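Local coordinates for protein diol-dehydratase (Roseburia inulinivorans, PDB 5I2A) that probably dehydrates 1,2-propanediol without vitamin B12, as a lyase of the glycyl radical enzyme family, at residues 271-276 with 283-288; 476-481 with 500-505. One frame throughout, in Å; residues are numbered along the deposited sequence.

Contact 1: 271-276 with 283-288. With EDO (1,2-ethanediol), chain C.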
loop_
_atom_site.group_PDB
_atom_site.type_symbol
_atom_site.label_atom_id
_atom_site.label_comp_id
_atom_site.label_asym_id
_atom_site.label_seq_id
_atom_site.Cartn_x
_atom_site.Cartn_y
_atom_site.Cartn_z
ATOM N N PHE A 271 31.751 2.101 -4.268
ATOM C CA PHE A 271 30.571 2.025 -5.139
ATOM C C PHE A 271 29.287 1.827 -4.314
ATOM O O PHE A 271 28.272 2.447 -4.590
ATOM C CB PHE A 271 30.735 0.901 -6.173
ATOM C CG PHE A 271 31.480 1.325 -7.428
ATOM C CD1 PHE A 271 31.265 2.572 -7.997
ATOM C CD2 PHE A 271 32.398 0.476 -8.027
ATOM C CE1 PHE A 271 31.943 2.961 -9.150
ATOM C CE2 PHE A 271 33.082 0.856 -9.182
ATOM C CZ PHE A 271 32.860 2.091 -9.743
ATOM N N ILE A 272 29.346 0.992 -3.285
ATOM C CA ILE A 272 28.175 0.779 -2.447
ATOM C C ILE A 272 27.841 2.068 -1.685
ATOM O O ILE A 272 26.691 2.507 -1.693
ATOM C CB ILE A 272 28.367 -0.388 -1.463
ATOM C CG1 ILE A 272 28.587 -1.695 -2.228
ATOM C CG2 ILE A 272 27.161 -0.506 -0.560
ATOM C CD1 ILE A 272 27.471 -2.016 -3.259
ATOM N N GLN A 273 28.853 2.680 -1.070
ATOM C CA GLN A 273 28.684 3.949 -0.354
ATOM C C GLN A 273 28.051 5.012 -1.243
ATOM O O GLN A 273 27.190 5.771 -0.804
ATOM C CB GLN A 273 30.026 4.470 0.168
ATOM C CG GLN A 273 29.920 5.720 1.045
ATOM C CD GLN A 273 29.298 5.435 2.418
ATOM O OE1 GLN A 273 29.162 4.280 2.827
ATOM N NE2 GLN A 273 28.927 6.498 3.131
ATOM N N GLN A 274 28.499 5.067 -2.489
ATOM C CA GLN A 274 28.023 6.067 -3.423
ATOM C C GLN A 274 26.597 5.795 -3.918
ATOM O O GLN A 274 25.739 6.674 -3.836
ATOM C CB GLN A 274 28.967 6.173 -4.626
ATOM C CG GLN A 274 28.575 7.296 -5.583
ATOM C CD GLN A 274 29.184 7.135 -6.976
ATOM O OE1 GLN A 274 29.881 6.160 -7.252
ATOM N NE2 GLN A 274 28.920 8.094 -7.850
ATOM N N VAL A 275 26.336 4.591 -4.426
ATOM C CA VAL A 275 25.057 4.378 -5.105
ATOM C C VAL A 275 23.879 4.362 -4.126
ATOM O O VAL A 275 22.771 4.706 -4.509
ATOM C CB VAL A 275 25.028 3.075 -5.945
ATOM C CG1 VAL A 275 26.077 3.134 -7.052
ATOM C CG2 VAL A 275 25.178 1.828 -5.057
ATOM N N LEU A 276 24.124 3.987 -2.869
ATOM C CA LEU A 276 23.094 4.077 -1.840
ATOM C C LEU A 276 22.550 5.501 -1.784
ATOM O O LEU A 276 21.367 5.701 -1.551
ATOM C CB LEU A 276 23.633 3.658 -0.468
ATOM C CG LEU A 276 23.815 2.150 -0.251
ATOM C CD1 LEU A 276 24.568 1.902 1.036
ATOM C CD2 LEU A 276 22.464 1.415 -0.238
ATOM N N HIS A 283 20.715 10.727 4.398
ATOM C CA HIS A 283 22.123 10.802 4.775
ATOM C C HIS A 283 22.393 9.879 5.975
ATOM O O HIS A 283 21.608 8.967 6.248
ATOM C CB HIS A 283 22.563 12.259 5.033
ATOM C CG HIS A 283 21.842 12.943 6.158
ATOM N ND1 HIS A 283 21.066 14.073 5.971
ATOM C CD2 HIS A 283 21.821 12.690 7.488
ATOM C CE1 HIS A 283 20.590 14.471 7.136
ATOM N NE2 HIS A 283 21.030 13.649 8.072
ATOM N N SER A 284 23.524 10.084 6.645
ATOM C CA SER A 284 24.019 9.160 7.674
ATOM C C SER A 284 24.127 7.715 7.175
ATOM O O SER A 284 23.931 6.764 7.932
ATOM C CB SER A 284 23.146 9.223 8.926
ATOM O OG SER A 284 23.240 10.504 9.498
ATOM N N ILE A 285 24.441 7.563 5.895
ATOM C CA ILE A 285 24.898 6.294 5.363
ATOM C C ILE A 285 26.300 6.064 5.950
ATOM O O ILE A 285 27.282 6.707 5.536
ATOM C CB ILE A 285 24.917 6.303 3.821
ATOM C CG1 ILE A 285 23.518 6.616 3.280
ATOM C CG2 ILE A 285 25.477 4.990 3.272
ATOM C CD1 ILE A 285 22.406 5.655 3.772
ATOM N N SER A 286 26.384 5.185 6.943
ATOM C CA SER A 286 27.575 5.101 7.776
ATOM C C SER A 286 28.396 3.834 7.535
ATOM O O SER A 286 27.928 2.721 7.784
ATOM C CB SER A 286 27.177 5.193 9.252
ATOM O OG SER A 286 26.436 6.378 9.491
ATOM N N PRO A 287 29.636 4.010 7.054
ATOM C CA PRO A 287 30.543 2.884 6.787
ATOM C C PRO A 287 30.693 1.931 7.974
ATOM O O PRO A 287 30.921 0.748 7.762
ATOM C CB PRO A 287 31.869 3.578 6.460
ATOM C CG PRO A 287 31.428 4.866 5.822
ATOM C CD PRO A 287 30.222 5.293 6.634
ATOM N N GLY A 288 30.544 2.420 9.197
ATOM C CA GLY A 288 30.585 1.518 10.344
ATOM C C GLY A 288 31.994 0.971 10.598
ATOM O O GLY A 288 32.972 1.715 10.471
HETATM C C1 EDO C . 22.442 12.348 12.622
HETATM O O1 EDO C . 22.422 10.993 12.180
HETATM C C2 EDO C . 22.240 13.238 11.391
HETATM O O2 EDO C . 20.909 13.116 10.850
#

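Contact 2: 476-481 with 500-505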
loop_
_atom_site.group_PDB
_atom_site.type_symbol
_atom_site.label_atom_id
_atom_site.label_comp_id
_atom_site.label_asym_id
_atom_site.label_seq_id
_atom_site.Cartn_x
_atom_site.Cartn_y
_atom_site.Cartn_z
ATOM N N ALA A 476 -2.003 26.902 21.437
ATOM C CA ALA A 476 -0.914 26.220 20.738
ATOM C C ALA A 476 -0.616 24.851 21.334
ATOM O O ALA A 476 0.178 24.098 20.785
ATOM C CB ALA A 476 0.334 27.068 20.763
ATOM N N SER A 477 -1.238 24.558 22.472
ATOM C CA SER A 477 -1.021 23.312 23.199
ATOM C C SER A 477 -2.155 23.129 24.206
ATOM O O SER A 477 -3.095 23.920 24.223
ATOM C CB SER A 477 0.340 23.322 23.906
ATOM O OG SER A 477 0.652 22.048 24.427
ATOM N N ILE A 478 -2.080 22.090 25.031
ATOM C CA ILE A 478 -3.084 21.888 26.074
ATOM C C ILE A 478 -3.001 22.971 27.149
ATOM O O ILE A 478 -1.950 23.589 27.338
ATOM C CB ILE A 478 -2.947 20.513 26.754
ATOM C CG1 ILE A 478 -1.516 20.294 27.239
ATOM C CG2 ILE A 478 -3.345 19.414 25.802
ATOM C CD1 ILE A 478 -1.330 19.032 28.057
ATOM N N GLN A 479 -4.122 23.203 27.830
ATOM C CA GLN A 479 -4.193 24.149 28.944
ATOM C C GLN A 479 -3.933 23.424 30.258
ATOM O O GLN A 479 -4.783 22.699 30.752
ATOM C CB GLN A 479 -5.563 24.847 29.003
ATOM C CG GLN A 479 -5.724 26.015 28.041
ATOM C CD GLN A 479 -5.430 25.612 26.612
ATOM O OE1 GLN A 479 -6.197 24.871 25.999
ATOM N NE2 GLN A 479 -4.291 26.068 26.086
ATOM N N THR A 480 -2.761 23.610 30.836
ATOM C CA THR A 480 -2.388 22.958 32.078
ATOM C C THR A 480 -2.674 23.827 33.302
ATOM O O THR A 480 -2.387 23.438 34.425
ATOM C CB THR A 480 -0.890 22.583 32.075
ATOM O OG1 THR A 480 -0.139 23.632 31.459
ATOM C CG2 THR A 480 -0.662 21.286 31.319
ATOM N N GLY A 481 -3.202 25.025 33.080
ATOM C CA GLY A 481 -3.564 25.896 34.187
ATOM C C GLY A 481 -2.822 27.217 34.224
ATOM O O GLY A 481 -1.704 27.331 33.729
ATOM N N MET A 500 4.867 18.172 28.015
ATOM C CA MET A 500 5.837 17.353 27.316
ATOM C C MET A 500 5.145 16.156 26.671
ATOM O O MET A 500 5.322 15.913 25.489
ATOM C CB MET A 500 6.938 16.891 28.272
ATOM C CG MET A 500 7.896 18.019 28.656
ATOM S SD MET A 500 9.073 18.388 27.336
ATOM C CE MET A 500 10.204 17.017 27.520
ATOM N N LEU A 501 4.350 15.434 27.457
ATOM C CA LEU A 501 3.700 14.215 26.988
ATOM C C LEU A 501 2.785 14.489 25.802
ATOM O O LEU A 501 2.822 13.771 24.810
ATOM C CB LEU A 501 2.916 13.549 28.122
ATOM C CG LEU A 501 2.307 12.179 27.812
ATOM C CD1 LEU A 501 3.361 11.194 27.333
ATOM C CD2 LEU A 501 1.567 11.629 29.024
ATOM N N TYR A 502 1.980 15.542 25.900
ATOM C CA TYR A 502 1.083 15.908 24.807
ATOM C C TYR A 502 1.836 16.134 23.497
ATOM O O TYR A 502 1.467 15.594 22.450
ATOM C CB TYR A 502 0.292 17.164 25.162
ATOM C CG TYR A 502 -0.682 17.597 24.083
ATOM C CD1 TYR A 502 -1.867 16.907 23.878
ATOM C CD2 TYR A 502 -0.410 18.690 23.271
ATOM C CE1 TYR A 502 -2.759 17.303 22.904
ATOM C CE2 TYR A 502 -1.299 19.093 22.288
ATOM C CZ TYR A 502 -2.469 18.395 22.109
ATOM O OH TYR A 502 -3.363 18.791 21.143
ATOM N N ASN A 503 2.900 16.926 23.562
ATOM C CA ASN A 503 3.627 17.279 22.356
ATOM C C ASN A 503 4.541 16.168 21.846
ATOM O O ASN A 503 4.773 16.060 20.650
ATOM C CB ASN A 503 4.399 18.569 22.593
ATOM C CG ASN A 503 3.490 19.766 22.506
ATOM O OD1 ASN A 503 3.064 20.141 21.416
ATOM N ND2 ASN A 503 3.135 20.336 23.656
ATOM N N ILE A 504 5.022 15.323 22.745
ATOM C CA ILE A 504 5.767 14.145 22.317
ATOM C C ILE A 504 4.889 13.231 21.466
ATOM O O ILE A 504 5.318 12.720 20.436
ATOM C CB ILE A 504 6.314 13.360 23.521
ATOM C CG1 ILE A 504 7.496 14.109 24.132
ATOM C CG2 ILE A 504 6.750 11.954 23.103
ATOM C CD1 ILE A 504 7.867 13.593 25.520
ATOM N N GLU A 505 3.644 13.038 21.886
ATOM C CA GLU A 505 2.761 12.140 21.157
ATOM C C GLU A 505 2.429 12.687 19.758
ATOM O O GLU A 505 2.289 11.924 18.795
ATOM C CB GLU A 505 1.474 11.878 21.947
ATOM C CG GLU A 505 0.549 10.900 21.226
ATOM C CD GLU A 505 -0.539 10.302 22.122
ATOM O OE1 GLU A 505 -0.729 10.796 23.253
ATOM O OE2 GLU A 505 -1.187 9.326 21.685
HETATM O O HOH W 1 0.773 21.453 20.774
#

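Contact 1: 271-276 with 283-288
Gln273 lays its carboxamide alongside Ile285, the two side chains running past each other in opposite directions, with Ile285 CG2 3.8 Å from Gln273 OE1. This joins the C-terminal half of helix 262-279 to the short strand 283-285, a connection within the glycyl radical enzyme (pyruvate formate lyase-like) fold; the strand pairs in parallel with 165-167. With CG anti to the backbone N (chi1 -174°) and the chain bent at chi2, the glutamine reaches across from the helix flank. Gln273 NE2 donates to Ile285 O at 2.9 Å with an N-H...O angle of 157°. The oxygen lies close to the amide plane of Gln273, whereas the nitrogen stands 46° above the carbonyl plane of Ile285. Gln273 NE2 also bonds Gln345 OE1 and Gln273 OE1 bonds Tyr171 OH, so both ends of the buried amide are satisfied and its flip is fixed. Pro287 crosses it at about a right angle, its CG 3.8 Å from Gln273 OE1. An alanine here is likely to leave Ile285 O, Tyr171 OH and Gln345 OE1 without this amide and to open a gap beside Pro287. Three residues further along the helix, Leu276 CD1 meets Ile285 CG2 at 3.9 Å. Facing the other way, the strand binds an ethanediol, probably from the crystallisation liquor, with Glu440, Asp452 and His166, consistent with the substrate pocket of a diol dehydratase. Ser284 OG lies 2.8 Å from ethanediol O1, and His283 NE2 donates to ethanediol O2, in the imidazole plane, at 2.8 Å.

Contact 2: 476-481 with 500-505
Tyr502 carries its ring carbon CG opposite the backbone N (chi1 -179°), extending the ring from the helix toward the loop, where the chi1 of Ile478 (52°) places CG2 anti to the carbonyl carbon, beside the backbone N, and so over the ring face. Ile478 CG2 stands 3.5 Å from the centroid of the Tyr502 ring, 13° off its normal, the geometry of a CH-pi contact over the centre of the face. The two side chains slide past each other in opposite directions, bringing Ile478 CD1 to 3.8 Å from Tyr502 CB. This is loop-on-helix packing: residues 476-481, which follow strand 474-475, lie across the middle of the long helix 489-521 in the pyruvate formate lyase-like part of the chain. Next to the apolar pair is a polar one. Asn503 ND2 donates to Ser477 OG at 3.1 Å, a somewhat bent bond whose acceptor is tilted from the amide plane. Both groups have their stronger partner in Gln499 one turn earlier: its OE1 bonds Ser477 OG and its O bonds Asn503 ND2, while its NE2 bonds Ile478 O. The other end of the amide is also occupied, for a water donates to Asn503 OD1 at 2.7 Å and to Ala476 O at 2.7 Å. Glu144 and Arg147 of helix 143-150 touch Tyr502, and Phe153 packs on both Ser477 and Asn503.

From the N terminus, contact 1 comes first and closes a short loop of six residues, tying helix 262-279 to strand 283-285. The chain then passes through strands 346-350, 380-385 and 409-412 before contact 2 closes a longer loop of 18 residues, tying the segment after strand 474-475 to helix 489-521. The two loops are in series, neither nested nor crossed. The centres of contacts 1 and 2 are about 38 Å apart, on opposite sides of the chain's centre. Between contacts 1 and 2 the nearest atoms are about 20 Å apart. Contact 1 is buried and contact 2 partly buried; further along helix 489-521, Glu505 OE2 is hydrogen-bonded to Gly196 N of the second subunit.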